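Kinetochore protein Mis16 (Schizosaccharomyces japonicus, PDB 4XYH) is a WD-repeat histone-binding protein of the centromere that recognises histone H4 and, independently, the CENP-A chaperone Scm3. Local coordinates at residues Gln242-His247 / Phe292-Leu297. Sequence-based numbering, arbitrary orientation.
Sequences QFHLQH and FNDYLL
His244 NE2 donates a hydrogen bond to the backbone carbonyl Asp294 O at 2.8 Å. The bond links two neighbouring blades of the WD-repeat beta-propeller. His244 lies where strand 238-243 of one blade leads towards strand 250-255. Asp294 sits in the turn between strands 284-289 and 296-301 of the next. The N-H points nearly straight at the oxygen, at 164°, and the acceptor lies close to the plane of the imidazole.

The other ring nitrogen is also used. Backbone Gln246 N donates to His244 ND1 at 2.9 Å, again near the ring plane. With ND1 accepting and NE2 donating, the ring is held through both nitrogens, each partner near its plane. This pattern is consistent with a neutral imidazole and would limit its rotation. His244 CG is anti to the backbone N (chi1 -161°), which carries the ring across to the next blade. The ring also meets the Phe289 ring.

The receiving carbonyl belongs to a type I turn from Asn293 to Leu296, closed by Leu296 N to Asn293 O at 3.0 Å. Asn293 OD1 accepts from Tyr295 N in an Asx turn. Asn290 OD1 accepts from the backbone N of both Phe292 and Asn293.

The Asp294 carboxylate is steeply inclined to the imidazole, with planes 75° apart. Asp294 CB comes within 3.7 Å of His244 CE1. At the more exposed edge of the contact, Gln246 CG lies 3.5 Å from Asp294 OD1.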
ATOM      1  N   GLN A 242       4.022   9.682  -0.538  1.00 15.71           N
ATOM      2  CA  GLN A 242       3.630   9.524  -1.932  1.00 18.64           C
ATOM      3  C   GLN A 242       3.954  10.769  -2.760  1.00 20.35           C
ATOM      4  O   GLN A 242       3.790  11.897  -2.304  1.00 19.66           O
ATOM      5  CB  GLN A 242       2.130   9.191  -2.042  1.00 18.79           C
ATOM      6  CG  GLN A 242       1.738   8.660  -3.433  1.00 25.01           C
ATOM      7  CD  GLN A 242       0.226   8.492  -3.650  1.00 29.27           C
ATOM      8  OE1 GLN A 242      -0.381   9.235  -4.416  1.00 36.92           O
ATOM      9  NE2 GLN A 242      -0.368   7.492  -3.011  1.00 32.91           N
ATOM     10  N   PHE A 243       4.430  10.547  -3.979  1.00 20.64           N
ATOM     11  CA  PHE A 243       4.600  11.620  -4.937  1.00 19.59           C
ATOM     12  C   PHE A 243       3.269  11.891  -5.618  1.00 21.67           C
ATOM     13  O   PHE A 243       2.456  10.972  -5.802  1.00 23.44           O
ATOM     14  CB  PHE A 243       5.669  11.262  -5.981  1.00 20.02           C
ATOM     15  CG  PHE A 243       7.082  11.558  -5.542  1.00 19.62           C
ATOM     16  CD1 PHE A 243       7.544  12.872  -5.474  1.00 22.79           C
ATOM     17  CD2 PHE A 243       7.948  10.531  -5.214  1.00 17.43           C
ATOM     18  CE1 PHE A 243       8.842  13.153  -5.085  1.00 21.92           C
ATOM     19  CE2 PHE A 243       9.259  10.805  -4.819  1.00 18.64           C
ATOM     20  CZ  PHE A 243       9.705  12.114  -4.755  1.00 22.53           C
ATOM     21  N   HIS A 244       3.042  13.150  -5.982  1.00 20.29           N
ATOM     22  CA  HIS A 244       1.838  13.527  -6.726  1.00 24.99           C
ATOM     23  C   HIS A 244       1.873  12.974  -8.151  1.00 25.00           C
ATOM     24  O   HIS A 244       2.926  12.955  -8.785  1.00 25.16           O
ATOM     25  CB  HIS A 244       1.675  15.054  -6.766  1.00 23.42           C
ATOM     26  CG  HIS A 244       0.285  15.493  -7.098  1.00 25.56           C
ATOM     27  ND1 HIS A 244      -0.225  15.437  -8.377  1.00 28.36           N
ATOM     28  CD2 HIS A 244      -0.713  15.957  -6.311  1.00 25.54           C
ATOM     29  CE1 HIS A 244      -1.479  15.857  -8.364  1.00 30.42           C
ATOM     30  NE2 HIS A 244      -1.799  16.177  -7.123  1.00 28.59           N
ATOM     31  N   LEU A 245       0.722  12.541  -8.660  1.00 25.66           N
ATOM     32  CA  LEU A 245       0.643  11.988 -10.015  1.00 28.19           C
ATOM     33  C   LEU A 245       0.981  12.996 -11.108  1.00 28.97           C
ATOM     34  O   LEU A 245       1.373  12.615 -12.205  1.00 33.22           O
ATOM     35  CB  LEU A 245      -0.757  11.435 -10.305  1.00 29.78           C
ATOM     36  CG  LEU A 245      -1.139   9.981 -10.026  1.00 36.79           C
ATOM     37  CD1 LEU A 245       0.067   9.056 -10.162  1.00 34.63           C
ATOM     38  CD2 LEU A 245      -1.826   9.833  -8.658  1.00 37.54           C
ATOM     39  N   GLN A 246       0.797  14.281 -10.835  1.00 30.64           N
ATOM     40  CA  GLN A 246       0.930  15.275 -11.902  1.00 32.35           C
ATOM     41  C   GLN A 246       1.972  16.319 -11.589  1.00 32.73           C
ATOM     42  O   GLN A 246       2.017  17.343 -12.252  1.00 42.56           O
ATOM     43  CB  GLN A 246      -0.410  15.980 -12.172  1.00 30.44           C
ATOM     44  CG  GLN A 246      -1.570  15.056 -12.534  1.00 30.55           C
ATOM     45  CD  GLN A 246      -1.353  14.308 -13.848  1.00 37.14           C
ATOM     46  OE1 GLN A 246      -0.617  14.763 -14.732  1.00 38.00           O
ATOM     47  NE2 GLN A 246      -1.999  13.159 -13.980  1.00 37.68           N
ATOM     48  N   HIS A 247       2.798  16.088 -10.572  1.00 36.69           N
ATOM     49  CA  HIS A 247       3.824  17.077 -10.244  1.00 38.83           C
ATOM     50  C   HIS A 247       5.156  16.463  -9.808  1.00 37.65           C
ATOM     51  O   HIS A 247       5.246  15.734  -8.828  1.00 39.01           O
ATOM     52  CB  HIS A 247       3.319  18.047  -9.173  1.00 30.52           C
ATOM     53  CG  HIS A 247       4.130  19.303  -9.082  1.00 44.98           C
ATOM     54  ND1 HIS A 247       5.510  19.299  -9.041  1.00 46.49           N
ATOM     55  CD2 HIS A 247       3.756  20.606  -9.029  1.00 48.11           C
ATOM     56  CE1 HIS A 247       5.952  20.544  -8.967  1.00 43.12           C
ATOM     57  NE2 HIS A 247       4.907  21.354  -8.954  1.00 51.41           N
ATOM     58  N   PHE A 292      -7.618  11.276  -9.993  1.00 25.27           N
ATOM     59  CA  PHE A 292      -8.434  12.068 -10.911  1.00 26.32           C
ATOM     60  C   PHE A 292      -8.497  13.537 -10.490  1.00 30.02           C
ATOM     61  O   PHE A 292      -8.500  14.450 -11.319  1.00 31.97           O
ATOM     62  CB  PHE A 292      -9.838  11.478 -11.008  1.00 23.57           C
ATOM     63  CG  PHE A 292      -9.859  10.094 -11.572  1.00 27.00           C
ATOM     64  CD1 PHE A 292      -9.851   9.892 -12.946  1.00 28.06           C
ATOM     65  CD2 PHE A 292      -9.854   8.986 -10.732  1.00 26.90           C
ATOM     66  CE1 PHE A 292      -9.856   8.604 -13.478  1.00 32.64           C
ATOM     67  CE2 PHE A 292      -9.864   7.691 -11.252  1.00 26.44           C
ATOM     68  CZ  PHE A 292      -9.858   7.495 -12.626  1.00 29.27           C
ATOM     69  N   ASN A 293      -8.507  13.746  -9.184  1.00 29.08           N
ATOM     70  CA  ASN A 293      -8.682  15.056  -8.593  1.00 23.50           C
ATOM     71  C   ASN A 293      -7.390  15.483  -7.912  1.00 26.39           C
ATOM     72  O   ASN A 293      -7.087  15.037  -6.797  1.00 25.01           O
ATOM     73  CB  ASN A 293      -9.851  15.013  -7.609  1.00 21.56           C
ATOM     74  CG  ASN A 293     -10.121  16.349  -6.959  1.00 25.30           C
ATOM     75  OD1 ASN A 293      -9.289  17.264  -7.003  1.00 22.66           O
ATOM     76  ND2 ASN A 293     -11.288  16.466  -6.331  1.00 19.43           N
ATOM     77  N   ASP A 294      -6.643  16.357  -8.587  1.00 25.83           N
ATOM     78  CA  ASP A 294      -5.285  16.712  -8.192  1.00 23.46           C
ATOM     79  C   ASP A 294      -5.175  17.403  -6.832  1.00 24.20           C
ATOM     80  O   ASP A 294      -4.069  17.579  -6.335  1.00 25.87           O
ATOM     81  CB  ASP A 294      -4.632  17.615  -9.258  1.00 28.18           C
ATOM     82  CG  ASP A 294      -4.425  16.906 -10.600  1.00 39.30           C
ATOM     83  OD1 ASP A 294      -4.447  15.659 -10.627  1.00 38.29           O
ATOM     84  OD2 ASP A 294      -4.230  17.598 -11.631  1.00 43.79           O
ATOM     85  N   TYR A 295      -6.293  17.805  -6.235  1.00 23.04           N
ATOM     86  CA  TYR A 295      -6.257  18.487  -4.936  1.00 20.54           C
ATOM     87  C   TYR A 295      -6.748  17.605  -3.797  1.00 22.99           C
ATOM     88  O   TYR A 295      -6.617  17.974  -2.625  1.00 24.38           O
ATOM     89  CB  TYR A 295      -7.090  19.784  -4.980  1.00 22.87           C
ATOM     90  CG  TYR A 295      -6.568  20.750  -6.013  1.00 21.45           C
ATOM     91  CD1 TYR A 295      -5.498  21.585  -5.723  1.00 20.73           C
ATOM     92  CD2 TYR A 295      -7.111  20.794  -7.297  1.00 22.02           C
ATOM     93  CE1 TYR A 295      -4.982  22.455  -6.681  1.00 25.69           C
ATOM     94  CE2 TYR A 295      -6.601  21.666  -8.261  1.00 23.02           C
ATOM     95  CZ  TYR A 295      -5.537  22.489  -7.941  1.00 23.98           C
ATOM     96  OH  TYR A 295      -5.023  23.353  -8.878  1.00 36.34           O
ATOM     97  N   LEU A 296      -7.315  16.450  -4.129  1.00 19.79           N
ATOM     98  CA  LEU A 296      -7.895  15.586  -3.100  1.00 24.70           C
ATOM     99  C   LEU A 296      -6.894  14.549  -2.589  1.00 24.04           C
ATOM    100  O   LEU A 296      -6.146  13.961  -3.383  1.00 20.19           O
ATOM    101  CB  LEU A 296      -9.141  14.873  -3.630  1.00 20.13           C
ATOM    102  CG  LEU A 296      -9.938  14.016  -2.633  1.00 21.32           C
ATOM    103  CD1 LEU A 296     -10.403  14.836  -1.451  1.00 21.09           C
ATOM    104  CD2 LEU A 296     -11.141  13.392  -3.300  1.00 18.52           C
ATOM    105  N   LEU A 297      -6.887  14.328  -1.270  1.00 20.54           N
ATOM    106  CA  LEU A 297      -6.112  13.232  -0.670  1.00 22.78           C
ATOM    107  C   LEU A 297      -6.779  12.692   0.603  1.00 20.74           C
ATOM    108  O   LEU A 297      -7.704  13.309   1.146  1.00 20.04           O
ATOM    109  CB  LEU A 297      -4.674  13.668  -0.357  1.00 20.92           C
ATOM    110  CG  LEU A 297      -4.469  14.796   0.664  1.00 22.94           C
ATOM    111  CD1 LEU A 297      -3.093  14.695   1.274  1.00 19.63           C
ATOM    112  CD2 LEU A 297      -4.646  16.162   0.005  1.00 23.87           C
TER